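Side-chain contacts in DNA alpha-glucosyltransferase (Enterobacteria phage T4, PDB 1XV5), which belongs to the GT-B clan of glycosyltransferases, with two Rossmann-like domains, and holds uridine-5'-diphosphate between them: residues T206-W209 with K210-Q214; F216-E220 with K221-P225; A240-A243 with I244-G248; L306-T309 with H310-L313. All coordinates share one frame; numbering follows the deposited sequence.

Contact 1. Residues T206-W209 with K210-Q214; sequences TTTW and KGFYQ. With UDP (uridine-5'-diphosphate), chain C.
Two torsions lay Lys-210 alongside the indole of Trp-209: the tryptophan CG is tucked between its own backbone N and carbonyl carbon (chi1 59°), and the lysine chain bends at chi2 (-72°) before running out straight. The two side chains point the same way, and Lys-210 CE sits over the face of the six-membered ring, 3.9 Å from its centroid, in a CH-pi contact. At the tip, NZ donates to O1B of uridine-5'-diphosphate at 2.9 Å, makes a weak bond to O3A, and forms a salt bridge with Glu-307. The turn beneath is tied by Lys-210 N to Thr-207 O (2.9 Å) and by Gly-211 N to Thr-208 O (3.0 Å). Gly-211, at positive phi, is the N-cap of helix 212-223. Beyond it, Phe-212 brings the edge of its ring to the backbone of Thr-207 (CE1 to C 3.5 Å), while Thr-208 CG2 meets the edge of the Tyr-213 ring. A water donates to Thr-208 O and accepts from Tyr-213 N and Gln-214 NE2, the last at 2.7 Å. With its methylenes against the indole and its ammonium group gripped by diphosphate and carboxylate, Lys-210 is probably held in one orientation, and may offset part of the diphosphate charge.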
loop_
_atom_site.group_PDB
_atom_site.type_symbol
_atom_site.label_atom_id
_atom_site.label_comp_id
_atom_site.label_asym_id
_atom_site.label_seq_id
_atom_site.Cartn_x
_atom_site.Cartn_y
_atom_site.Cartn_z
ATOM N N THR A 206 8.377 -8.884 2.915
ATOM C CA THR A 206 9.396 -9.639 2.205
ATOM C C THR A 206 9.161 -9.923 0.725
ATOM O O THR A 206 8.869 -11.050 0.321
ATOM C CB THR A 206 9.702 -10.962 2.946
ATOM O OG1 THR A 206 9.870 -10.689 4.345
ATOM C CG2 THR A 206 10.998 -11.581 2.418
ATOM N N THR A 207 9.293 -8.871 -0.078
ATOM C CA THR A 207 9.161 -8.962 -1.526
ATOM C C THR A 207 10.312 -8.104 -2.019
ATOM O O THR A 207 10.448 -6.954 -1.618
ATOM C CB THR A 207 7.810 -8.419 -1.999
ATOM O OG1 THR A 207 6.773 -9.296 -1.542
ATOM C CG2 THR A 207 7.763 -8.352 -3.517
ATOM N N THR A 208 11.153 -8.671 -2.874
ATOM C CA THR A 208 12.333 -7.954 -3.326
ATOM C C THR A 208 12.148 -6.564 -3.928
ATOM O O THR A 208 13.037 -5.725 -3.779
ATOM C CB THR A 208 13.176 -8.833 -4.277
ATOM O OG1 THR A 208 12.383 -9.234 -5.396
ATOM C CG2 THR A 208 13.664 -10.077 -3.534
ATOM N N TRP A 209 11.023 -6.289 -4.587
ATOM C CA TRP A 209 10.870 -4.942 -5.139
ATOM C C TRP A 209 10.617 -3.889 -4.066
ATOM O O TRP A 209 10.555 -2.695 -4.365
ATOM C CB TRP A 209 9.786 -4.865 -6.232
ATOM C CG TRP A 209 8.383 -5.262 -5.882
ATOM C CD1 TRP A 209 7.787 -6.464 -6.148
ATOM C CD2 TRP A 209 7.361 -4.424 -5.323
ATOM N NE1 TRP A 209 6.458 -6.422 -5.800
ATOM C CE2 TRP A 209 6.169 -5.182 -5.292
ATOM C CE3 TRP A 209 7.335 -3.104 -4.852
ATOM C CZ2 TRP A 209 4.959 -4.663 -4.807
ATOM C CZ3 TRP A 209 6.128 -2.586 -4.370
ATOM C CH2 TRP A 209 4.961 -3.368 -4.355
ATOM N N LYS A 210 10.490 -4.327 -2.815
ATOM C CA LYS A 210 10.282 -3.401 -1.705
ATOM C C LYS A 210 11.635 -2.844 -1.285
ATOM O O LYS A 210 11.717 -1.950 -0.444
ATOM C CB LYS A 210 9.623 -4.113 -0.519
ATOM C CG LYS A 210 8.190 -4.560 -0.776
ATOM C CD LYS A 210 7.212 -3.387 -0.828
ATOM C CE LYS A 210 5.782 -3.890 -0.995
ATOM N NZ LYS A 210 4.756 -2.803 -1.019
ATOM N N GLY A 211 12.695 -3.406 -1.862
ATOM C CA GLY A 211 14.046 -2.944 -1.583
ATOM C C GLY A 211 14.715 -3.271 -0.259
ATOM O O GLY A 211 15.553 -2.499 0.203
ATOM N N PHE A 212 14.388 -4.401 0.362
ATOM C CA PHE A 212 15.033 -4.709 1.629
ATOM C C PHE A 212 16.517 -5.054 1.472
ATOM O O PHE A 212 17.314 -4.765 2.360
ATOM C CB PHE A 212 14.288 -5.820 2.401
ATOM C CG PHE A 212 14.153 -7.126 1.661
ATOM C CD1 PHE A 212 13.005 -7.412 0.929
ATOM C CD2 PHE A 212 15.156 -8.088 1.736
ATOM C CE1 PHE A 212 12.851 -8.643 0.284
ATOM C CE2 PHE A 212 15.017 -9.320 1.096
ATOM C CZ PHE A 212 13.861 -9.597 0.369
ATOM N N TYR A 213 16.905 -5.645 0.344
ATOM C CA TYR A 213 18.318 -5.970 0.155
ATOM C C TYR A 213 19.150 -4.696 0.128
ATOM O O TYR A 213 20.284 -4.673 0.608
ATOM C CB TYR A 213 18.543 -6.739 -1.149
ATOM C CG TYR A 213 18.244 -8.212 -1.045
ATOM C CD1 TYR A 213 17.252 -8.800 -1.827
ATOM C CD2 TYR A 213 18.945 -9.019 -0.149
ATOM C CE1 TYR A 213 16.962 -10.161 -1.722
ATOM C CE2 TYR A 213 18.663 -10.380 -0.031
ATOM C CZ TYR A 213 17.670 -10.944 -0.820
ATOM O OH TYR A 213 17.382 -12.291 -0.705
ATOM N N GLN A 214 18.581 -3.639 -0.440
ATOM C CA GLN A 214 19.278 -2.365 -0.519
ATOM C C GLN A 214 19.450 -1.746 0.865
ATOM O O GLN A 214 20.420 -1.021 1.117
ATOM C CB GLN A 214 18.532 -1.418 -1.466
ATOM C CG GLN A 214 18.719 -1.775 -2.951
ATOM C CD GLN A 214 18.087 -3.109 -3.354
ATOM O OE1 GLN A 214 18.616 -3.825 -4.207
ATOM N NE2 GLN A 214 16.947 -3.434 -2.757
HETATM N N1 UDP C . 1.518 -2.907 7.236
HETATM C C2 UDP C . 1.241 -3.195 8.557
HETATM N N3 UDP C . 1.942 -4.254 9.077
HETATM C C4 UDP C . 2.879 -5.030 8.421
HETATM C C5 UDP C . 3.117 -4.659 7.060
HETATM C C6 UDP C . 2.442 -3.637 6.526
HETATM O O2 UDP C . 0.441 -2.554 9.219
HETATM O O4 UDP C . 3.430 -5.951 9.023
HETATM C "C1'" UDP C . 0.783 -1.800 6.615
HETATM C "C2'" UDP C . 1.657 -0.668 6.088
HETATM O "O2'" UDP C . 2.043 0.204 7.130
HETATM C "C3'" UDP C . 0.707 -0.048 5.072
HETATM C "C4'" UDP C . 0.079 -1.289 4.440
HETATM O "O4'" UDP C . 0.114 -2.305 5.479
HETATM O "O3'" UDP C . -0.291 0.708 5.758
HETATM C "C5'" UDP C . 0.790 -1.809 3.206
HETATM O "O5'" UDP C . 0.445 -1.011 2.080
HETATM P PA UDP C . 1.520 -0.506 1.016
HETATM O O1A UDP C . 0.755 0.278 0.024
HETATM O O2A UDP C . 2.645 0.142 1.741
HETATM O O3A UDP C . 2.118 -1.859 0.315
HETATM P PB UDP C . 1.433 -3.309 -0.024
HETATM O O1B UDP C . 2.041 -3.779 -1.295
HETATM O O2B UDP C . 1.542 -4.156 1.185
HETATM O O3B UDP C . -0.097 -2.975 -0.285
HETATM O O HOH W 1 15.570 -5.754 -2.356
#

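Contact 2. Residues F216-E220 with K221-P225; sequences FDFHE and KFLKP
Lys-221 reaches back one turn to Asp-217: its extended chain passes beside the carboxylate, and NZ closes a salt bridge to OD1 at 3.1 Å, approaching on the syn lone pair. Asp-217 can meet it because its CG is swung anti to the backbone N (chi1 -165°). The same two residues are joined through the main chain, Lys-221 N to Asp-217 O. Phe-222 comes next, its ring set against that of Phe-218 in an oblique pair, centroids 5.8 Å apart and planes at 33°; its N bonds Phe-218 O at 2.9 Å. That oxygen has a second donor, Leu-223 N at 3.2 Å, which marks the onset of a wider pi-type turn. The leucine side chain leans on two neighbours: CG and CD1 touch CD2 of the Phe-218 ring, while CB lies at the edge of the His-219 imidazole, 3.6 Å from CD2. Lys-224 continues the wide turn, its N donating to His-219 O at 2.7 Å. Its CB rests over one face of the His-219 ring, 3.8 Å from the centroid, a CH-pi contact, before the chain extends away. Pro-225 then places CG 3.3 Å from Glu-220 O. Phe-218 and Leu-223 also pack on Tyr-292, and His-219 on Thr-230, so this face of the helix lies on the parallel sheet. The arrangement is that of a beta-alpha-beta crossover in a Rossmann-like domain, helix 212-223 linking strands 199-203 and 229-233.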
loop_
_atom_site.group_PDB
_atom_site.type_symbol
_atom_site.label_atom_id
_atom_site.label_comp_id
_atom_site.label_asym_id
_atom_site.label_seq_id
_atom_site.Cartn_x
_atom_site.Cartn_y
_atom_site.Cartn_z
ATOM N N PHE A 216 19.825 -3.575 3.684
ATOM C CA PHE A 216 20.889 -4.364 4.305
ATOM C C PHE A 216 22.234 -3.843 3.813
ATOM O O PHE A 216 23.187 -3.709 4.583
ATOM C CB PHE A 216 20.776 -5.845 3.920
ATOM C CG PHE A 216 19.712 -6.600 4.668
ATOM C CD1 PHE A 216 19.736 -6.677 6.058
ATOM C CD2 PHE A 216 18.708 -7.275 3.978
ATOM C CE1 PHE A 216 18.775 -7.418 6.749
ATOM C CE2 PHE A 216 17.747 -8.017 4.660
ATOM C CZ PHE A 216 17.780 -8.089 6.046
ATOM N N ASP A 217 22.296 -3.552 2.517
ATOM C CA ASP A 217 23.515 -3.062 1.881
ATOM C C ASP A 217 23.907 -1.703 2.455
ATOM O O ASP A 217 25.069 -1.471 2.792
ATOM C CB ASP A 217 23.296 -2.944 0.369
ATOM C CG ASP A 217 24.596 -2.793 -0.407
ATOM O OD1 ASP A 217 24.597 -2.083 -1.434
ATOM O OD2 ASP A 217 25.610 -3.397 -0.005
ATOM N N PHE A 218 22.929 -0.809 2.575
ATOM C CA PHE A 218 23.189 0.525 3.103
ATOM C C PHE A 218 23.645 0.455 4.559
ATOM O O PHE A 218 24.494 1.233 4.985
ATOM C CB PHE A 218 21.934 1.399 2.986
ATOM C CG PHE A 218 22.186 2.866 3.234
ATOM C CD1 PHE A 218 23.141 3.559 2.493
ATOM C CD2 PHE A 218 21.447 3.561 4.185
ATOM C CE1 PHE A 218 23.351 4.927 2.695
ATOM C CE2 PHE A 218 21.647 4.924 4.395
ATOM C CZ PHE A 218 22.599 5.610 3.649
ATOM N N HIS A 219 23.083 -0.474 5.323
ATOM C CA HIS A 219 23.479 -0.610 6.717
ATOM C C HIS A 219 24.932 -1.072 6.794
ATOM O O HIS A 219 25.738 -0.518 7.540
ATOM C CB HIS A 219 22.604 -1.631 7.439
ATOM C CG HIS A 219 22.906 -1.746 8.900
ATOM N ND1 HIS A 219 23.198 -2.946 9.513
ATOM C CD2 HIS A 219 22.969 -0.803 9.871
ATOM C CE1 HIS A 219 23.429 -2.738 10.797
ATOM N NE2 HIS A 219 23.295 -1.446 11.039
ATOM N N GLU A 220 25.257 -2.096 6.016
ATOM C CA GLU A 220 26.612 -2.638 6.009
ATOM C C GLU A 220 27.669 -1.635 5.553
ATOM O O GLU A 220 28.726 -1.511 6.175
ATOM C CB GLU A 220 26.674 -3.880 5.115
ATOM C CG GLU A 220 28.070 -4.468 4.954
ATOM C CD GLU A 220 28.079 -5.713 4.084
ATOM O OE1 GLU A 220 27.508 -6.740 4.507
ATOM O OE2 GLU A 220 28.654 -5.663 2.975
ATOM N N LYS A 221 27.376 -0.918 4.474
ATOM C CA LYS A 221 28.323 0.040 3.911
ATOM C C LYS A 221 28.442 1.391 4.599
ATOM O O LYS A 221 29.538 1.954 4.663
ATOM C CB LYS A 221 28.008 0.273 2.433
ATOM C CG LYS A 221 28.208 -0.946 1.552
ATOM C CD LYS A 221 27.845 -0.646 0.109
ATOM C CE LYS A 221 28.066 -1.863 -0.779
ATOM N NZ LYS A 221 27.602 -1.598 -2.166
ATOM N N PHE A 222 27.333 1.918 5.110
ATOM C CA PHE A 222 27.377 3.228 5.742
ATOM C C PHE A 222 26.845 3.379 7.160
ATOM O O PHE A 222 27.521 3.945 8.014
ATOM C CB PHE A 222 26.675 4.254 4.847
ATOM C CG PHE A 222 27.360 4.472 3.530
ATOM C CD1 PHE A 222 27.106 3.633 2.453
ATOM C CD2 PHE A 222 28.292 5.494 3.381
ATOM C CE1 PHE A 222 27.770 3.808 1.242
ATOM C CE2 PHE A 222 28.964 5.679 2.173
ATOM C CZ PHE A 222 28.702 4.834 1.102
ATOM N N LEU A 223 25.636 2.893 7.414
ATOM C CA LEU A 223 25.045 3.041 8.739
ATOM C C LEU A 223 25.793 2.330 9.868
ATOM O O LEU A 223 26.119 2.948 10.880
ATOM C CB LEU A 223 23.580 2.589 8.712
ATOM C CG LEU A 223 22.688 3.334 7.711
ATOM C CD1 LEU A 223 21.281 2.752 7.750
ATOM C CD2 LEU A 223 22.657 4.822 8.034
ATOM N N LYS A 224 26.081 1.045 9.702
ATOM C CA LYS A 224 26.773 0.319 10.762
ATOM C C LYS A 224 28.160 0.887 11.070
ATOM O O LYS A 224 28.513 1.071 12.235
ATOM C CB LYS A 224 26.886 -1.167 10.421
ATOM C CG LYS A 224 27.230 -2.033 11.627
ATOM C CD LYS A 224 27.375 -3.498 11.249
ATOM C CE LYS A 224 27.632 -4.346 12.479
ATOM N NZ LYS A 224 27.826 -5.785 12.143
ATOM N N PRO A 225 28.966 1.173 10.031
ATOM C CA PRO A 225 30.308 1.721 10.265
ATOM C C PRO A 225 30.278 3.073 10.970
ATOM O O PRO A 225 31.209 3.427 11.692
ATOM C CB PRO A 225 30.889 1.830 8.857
ATOM C CG PRO A 225 30.190 0.734 8.113
ATOM C CD PRO A 225 28.771 0.868 8.604
#

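Contact 3. Residues A240-A243 with I244-G248; sequences AFIA and IKEKG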
loop_
_atom_site.group_PDB
_atom_site.type_symbol
_atom_site.label_atom_id
_atom_site.label_comp_id
_atom_site.label_asym_id
_atom_site.label_seq_id
_atom_site.Cartn_x
_atom_site.Cartn_y
_atom_site.Cartn_z
ATOM N N ALA A 240 11.365 -16.357 0.132
ATOM C CA ALA A 240 12.115 -15.147 -0.188
ATOM C C ALA A 240 12.961 -14.721 1.007
ATOM O O ALA A 240 14.106 -14.290 0.849
ATOM C CB ALA A 240 11.160 -14.023 -0.588
ATOM N N PHE A 241 12.410 -14.848 2.210
ATOM C CA PHE A 241 13.167 -14.461 3.392
ATOM C C PHE A 241 14.348 -15.402 3.604
ATOM O O PHE A 241 15.431 -14.976 4.000
ATOM C CB PHE A 241 12.284 -14.474 4.646
ATOM C CG PHE A 241 12.957 -13.874 5.843
ATOM C CD1 PHE A 241 12.943 -12.496 6.040
ATOM C CD2 PHE A 241 13.691 -14.670 6.719
ATOM C CE1 PHE A 241 13.663 -11.913 7.088
ATOM C CE2 PHE A 241 14.411 -14.102 7.766
ATOM C CZ PHE A 241 14.398 -12.718 7.950
ATOM N N ILE A 242 14.138 -16.687 3.342
ATOM C CA ILE A 242 15.196 -17.676 3.522
ATOM C C ILE A 242 16.430 -17.343 2.685
ATOM O O ILE A 242 17.558 -17.658 3.067
ATOM C CB ILE A 242 14.677 -19.092 3.162
ATOM C CG1 ILE A 242 13.619 -19.512 4.187
ATOM C CG2 ILE A 242 15.826 -20.097 3.140
ATOM C CD1 ILE A 242 12.850 -20.761 3.815
ATOM N N ALA A 243 16.210 -16.687 1.552
ATOM C CA ALA A 243 17.308 -16.320 0.663
ATOM C C ALA A 243 18.306 -15.387 1.342
ATOM O O ALA A 243 19.487 -15.384 1.004
ATOM C CB ALA A 243 16.755 -15.663 -0.596
ATOM N N ILE A 244 17.829 -14.594 2.297
ATOM C CA ILE A 244 18.695 -13.658 3.006
ATOM C C ILE A 244 19.815 -14.380 3.755
ATOM O O ILE A 244 20.988 -14.024 3.628
ATOM C CB ILE A 244 17.882 -12.806 3.998
ATOM C CG1 ILE A 244 16.828 -11.998 3.231
ATOM C CG2 ILE A 244 18.812 -11.879 4.773
ATOM C CD1 ILE A 244 15.804 -11.307 4.125
ATOM N N LYS A 245 19.447 -15.392 4.535
ATOM C CA LYS A 245 20.424 -16.164 5.292
ATOM C C LYS A 245 21.359 -16.900 4.341
ATOM O O LYS A 245 22.568 -16.949 4.560
ATOM C CB LYS A 245 19.722 -17.179 6.200
ATOM C CG LYS A 245 20.684 -18.139 6.905
ATOM C CD LYS A 245 19.943 -19.164 7.749
ATOM C CE LYS A 245 20.893 -20.221 8.313
ATOM N NZ LYS A 245 21.961 -19.639 9.177
ATOM N N GLU A 246 20.787 -17.477 3.290
ATOM C CA GLU A 246 21.570 -18.207 2.301
ATOM C C GLU A 246 22.659 -17.324 1.706
ATOM O O GLU A 246 23.747 -17.802 1.383
ATOM C CB GLU A 246 20.659 -18.736 1.187
ATOM C CG GLU A 246 19.728 -19.855 1.629
ATOM C CD GLU A 246 18.783 -20.313 0.531
ATOM O OE1 GLU A 246 18.101 -21.341 0.726
ATOM O OE2 GLU A 246 18.715 -19.647 -0.524
ATOM N N LYS A 247 22.374 -16.032 1.570
ATOM C CA LYS A 247 23.353 -15.113 1.004
ATOM C C LYS A 247 24.355 -14.631 2.043
ATOM O O LYS A 247 25.258 -13.853 1.736
ATOM C CB LYS A 247 22.643 -13.927 0.344
ATOM C CG LYS A 247 21.684 -14.363 -0.755
ATOM C CD LYS A 247 21.609 -13.371 -1.903
ATOM C CE LYS A 247 21.008 -12.051 -1.481
ATOM N NZ LYS A 247 20.856 -11.134 -2.646
ATOM N N GLY A 248 24.196 -15.105 3.274
ATOM C CA GLY A 248 25.112 -14.734 4.336
ATOM C C GLY A 248 24.925 -13.351 4.926
ATOM O O GLY A 248 25.842 -12.813 5.546
HETATM O O HOH W 2 16.849 -16.001 6.067
#
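Apolar contact centres on Phe-241 and Ile-244. The delta methyl of the isoleucine, CD1, lies over one face of the phenyl ring, 4.0 Å from its centroid and 29° off the normal, in a CH-pi contact; Ile-244 CD1 comes to 3.6 Å from Phe-241 CD1. The ring is in place because the Phe-241 CG stands anti to the backbone N (chi1 -171°), whereas Ile-244 extends its longer branch back along the helix. On the exposed side Ile-242 and Glu-246 pair more loosely, the methyl CG2 of Ile-242 lying 3.5 Å from the carboxylate oxygen OE1 of Glu-246.

The main-chain bonds mix three- and four-residue spacings. Ile-244 N donates to Phe-241 O, three residues back, at 3.0 Å. Glu-246 N to Ile-242 O (3.2 Å) and Lys-247 N to Ala-243 O span four. Between them the direct link of Phe-241 O with Lys-245 N is replaced by a water, which donates to the oxygen at 2.7 Å and accepts from the nitrogen at 3.1 Å. The helix closes in a Schellman motif, with Gly-248 at positive phi and its N bonded to Lys-245 O at 2.8 Å.

Beyond the helix, Phe-241 meets Tyr-251 edge-to-face, and Lys-247 makes a cation-pi contact with Tyr-213. Ile-244 is buried against Phe-212, Tyr-213 and Phe-216, so helix 239-246 packs on helix 212-223 and, through Tyr-251, on strand 251-254, an outermost strand of the sheet.

Contact 4. Residues L306-T309 with H310-L313; sequences LEYT and HLEL. With UDP (uridine-5'-diphosphate), chain C.
His-310 and Glu-307 are joined by a nearly straight hydrogen bond: Glu-307 N donates to His-310 ND1 at 2.8 Å, at 173°, in the ring plane. With Glu-307 at the N-cap, the His-310 side chain accepts the N-H of the N-cap residue. Leu-311 N to Glu-307 O and Glu-312 N to Tyr-308 O carry the helix onward.

Apolar packing holds the imidazole from another direction. Leu-306 CD2 makes a CH-pi contact over the centre of one face, 3.5 Å from the His-310 ring centroid. Leu-306 CD1 meets Leu-311 CD2 at 4.0 Å.

Ligand bonds use the first turn. Tyr-308 N and Thr-309 N donate to O1A and O2A of uridine-5'-diphosphate, each at 3.0 Å, so the helix N-terminus probably helps to stabilise the phosphate charge. One turn on, Glu-312 CG lies beside the backbone N (chi1 -72°) and the chain runs out extended, carrying the carboxylate to the ribose: OE1 accepts from O3' at 2.7 Å and OE2 from O2' at 2.6 Å, with Asn-278 also bonded to OE1.

Helix 308-316 links strands 288-293 and 319-323. His-310 meets Phe-322 edge-to-face, Leu-306 packs on helix 368-386, Tyr-308 on helix 17-30 and Glu-312 on helix 278-286.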
loop_
_atom_site.group_PDB
_atom_site.type_symbol
_atom_site.label_atom_id
_atom_site.label_comp_id
_atom_site.label_asym_id
_atom_site.label_seq_id
_atom_site.Cartn_x
_atom_site.Cartn_y
_atom_site.Cartn_z
ATOM N N LEU A 306 2.051 6.587 -4.814
ATOM C CA LEU A 306 3.097 6.270 -3.855
ATOM C C LEU A 306 2.360 5.182 -3.084
ATOM O O LEU A 306 1.152 4.994 -3.279
ATOM C CB LEU A 306 3.409 7.443 -2.920
ATOM C CG LEU A 306 4.442 8.453 -3.421
ATOM C CD1 LEU A 306 4.550 9.600 -2.424
ATOM C CD2 LEU A 306 5.800 7.761 -3.605
ATOM N N GLU A 307 3.069 4.459 -2.230
ATOM C CA GLU A 307 2.451 3.400 -1.443
ATOM C C GLU A 307 2.152 3.912 -0.043
ATOM O O GLU A 307 2.631 4.977 0.353
ATOM C CB GLU A 307 3.388 2.199 -1.374
ATOM C CG GLU A 307 3.667 1.604 -2.733
ATOM C CD GLU A 307 4.637 0.451 -2.675
ATOM O OE1 GLU A 307 5.862 0.697 -2.627
ATOM O OE2 GLU A 307 4.165 -0.701 -2.662
ATOM N N TYR A 308 1.354 3.164 0.708
ATOM C CA TYR A 308 1.022 3.595 2.056
ATOM C C TYR A 308 2.242 3.768 2.946
ATOM O O TYR A 308 2.306 4.719 3.718
ATOM C CB TYR A 308 0.013 2.638 2.690
ATOM C CG TYR A 308 -1.383 2.898 2.179
ATOM C CD1 TYR A 308 -2.037 1.981 1.361
ATOM C CD2 TYR A 308 -2.022 4.111 2.451
ATOM C CE1 TYR A 308 -3.294 2.269 0.820
ATOM C CE2 TYR A 308 -3.269 4.407 1.915
ATOM C CZ TYR A 308 -3.897 3.487 1.102
ATOM O OH TYR A 308 -5.124 3.801 0.556
ATOM N N THR A 309 3.219 2.870 2.842
ATOM C CA THR A 309 4.407 3.021 3.669
ATOM C C THR A 309 5.136 4.320 3.327
ATOM O O THR A 309 5.788 4.902 4.187
ATOM C CB THR A 309 5.373 1.819 3.539
ATOM O OG1 THR A 309 5.578 1.504 2.159
ATOM C CG2 THR A 309 4.798 0.601 4.265
ATOM N N HIS A 310 5.032 4.773 2.078
ATOM C CA HIS A 310 5.657 6.042 1.682
ATOM C C HIS A 310 4.976 7.161 2.474
ATOM O O HIS A 310 5.620 7.975 3.138
ATOM C CB HIS A 310 5.418 6.351 0.198
ATOM C CG HIS A 310 6.308 5.611 -0.749
ATOM N ND1 HIS A 310 5.810 4.832 -1.771
ATOM C CD2 HIS A 310 7.655 5.608 -0.894
ATOM C CE1 HIS A 310 6.811 4.387 -2.509
ATOM N NE2 HIS A 310 7.941 4.843 -1.999
ATOM N N LEU A 311 3.654 7.194 2.376
ATOM C CA LEU A 311 2.863 8.222 3.039
ATOM C C LEU A 311 3.004 8.220 4.551
ATOM O O LEU A 311 3.035 9.276 5.181
ATOM C CB LEU A 311 1.390 8.067 2.653
ATOM C CG LEU A 311 1.089 7.996 1.150
ATOM C CD1 LEU A 311 -0.421 7.980 0.948
ATOM C CD2 LEU A 311 1.716 9.194 0.416
ATOM N N GLU A 312 3.095 7.034 5.135
ATOM C CA GLU A 312 3.220 6.919 6.575
ATOM C C GLU A 312 4.502 7.567 7.099
ATOM O O GLU A 312 4.503 8.152 8.175
ATOM C CB GLU A 312 3.125 5.441 6.974
ATOM C CG GLU A 312 1.694 4.916 6.830
ATOM C CD GLU A 312 1.575 3.400 6.851
ATOM O OE1 GLU A 312 0.440 2.915 7.049
ATOM O OE2 GLU A 312 2.590 2.695 6.656
ATOM N N LEU A 313 5.587 7.487 6.336
ATOM C CA LEU A 313 6.836 8.100 6.787
ATOM C C LEU A 313 6.700 9.614 6.925
ATOM O O LEU A 313 7.071 10.197 7.948
ATOM C CB LEU A 313 7.981 7.775 5.820
ATOM C CG LEU A 313 8.307 6.289 5.665
ATOM C CD1 LEU A 313 9.627 6.134 4.921
ATOM C CD2 LEU A 313 8.395 5.632 7.039
HETATM N N1 UDP C . 1.518 -2.907 7.236
HETATM C C2 UDP C . 1.241 -3.195 8.557
HETATM N N3 UDP C . 1.942 -4.254 9.077
HETATM C C4 UDP C . 2.879 -5.030 8.421
HETATM C C5 UDP C . 3.117 -4.659 7.060
HETATM C C6 UDP C . 2.442 -3.637 6.526
HETATM O O2 UDP C . 0.441 -2.554 9.219
HETATM O O4 UDP C . 3.430 -5.951 9.023
HETATM C "C1'" UDP C . 0.783 -1.800 6.615
HETATM C "C2'" UDP C . 1.657 -0.668 6.088
HETATM O "O2'" UDP C . 2.043 0.204 7.130
HETATM C "C3'" UDP C . 0.707 -0.048 5.072
HETATM C "C4'" UDP C . 0.079 -1.289 4.440
HETATM O "O4'" UDP C . 0.114 -2.305 5.479
HETATM O "O3'" UDP C . -0.291 0.708 5.758
HETATM C "C5'" UDP C . 0.790 -1.809 3.206
HETATM O "O5'" UDP C . 0.445 -1.011 2.080
HETATM P PA UDP C . 1.520 -0.506 1.016
HETATM O O1A UDP C . 0.755 0.278 0.024
HETATM O O2A UDP C . 2.645 0.142 1.741
HETATM O O3A UDP C . 2.118 -1.859 0.315
HETATM P PB UDP C . 1.433 -3.309 -0.024
HETATM O O1B UDP C . 2.041 -3.779 -1.295
HETATM O O2B UDP C . 1.542 -4.156 1.185
HETATM O O3B UDP C . -0.097 -2.975 -0.285
#

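Overall arrangement
All four contacts come in series along the chain and belong to the domain built on the parallel sheet of strands 199-203 to 347-349. Contacts 1 and 2 share helix 212-223, their centres about 15 Å apart; the helix leads away from the ligand, whose partner Lys-210 lies just before it. Contact 3 packs against both through Ile-244, about 12 Å from contact 1 between centres. Contact 4, the closest to the centre of the chain, joins contact 1 at the ligand through the Lys-210 to Glu-307 salt bridge, but lies about 26 Å from contact 3 between centres. Contacts 1 and 4 thus supply part of the ligand pocket from the lead-in of one helix and the start of another, while contacts 2 and 3 belong to the surrounding framework.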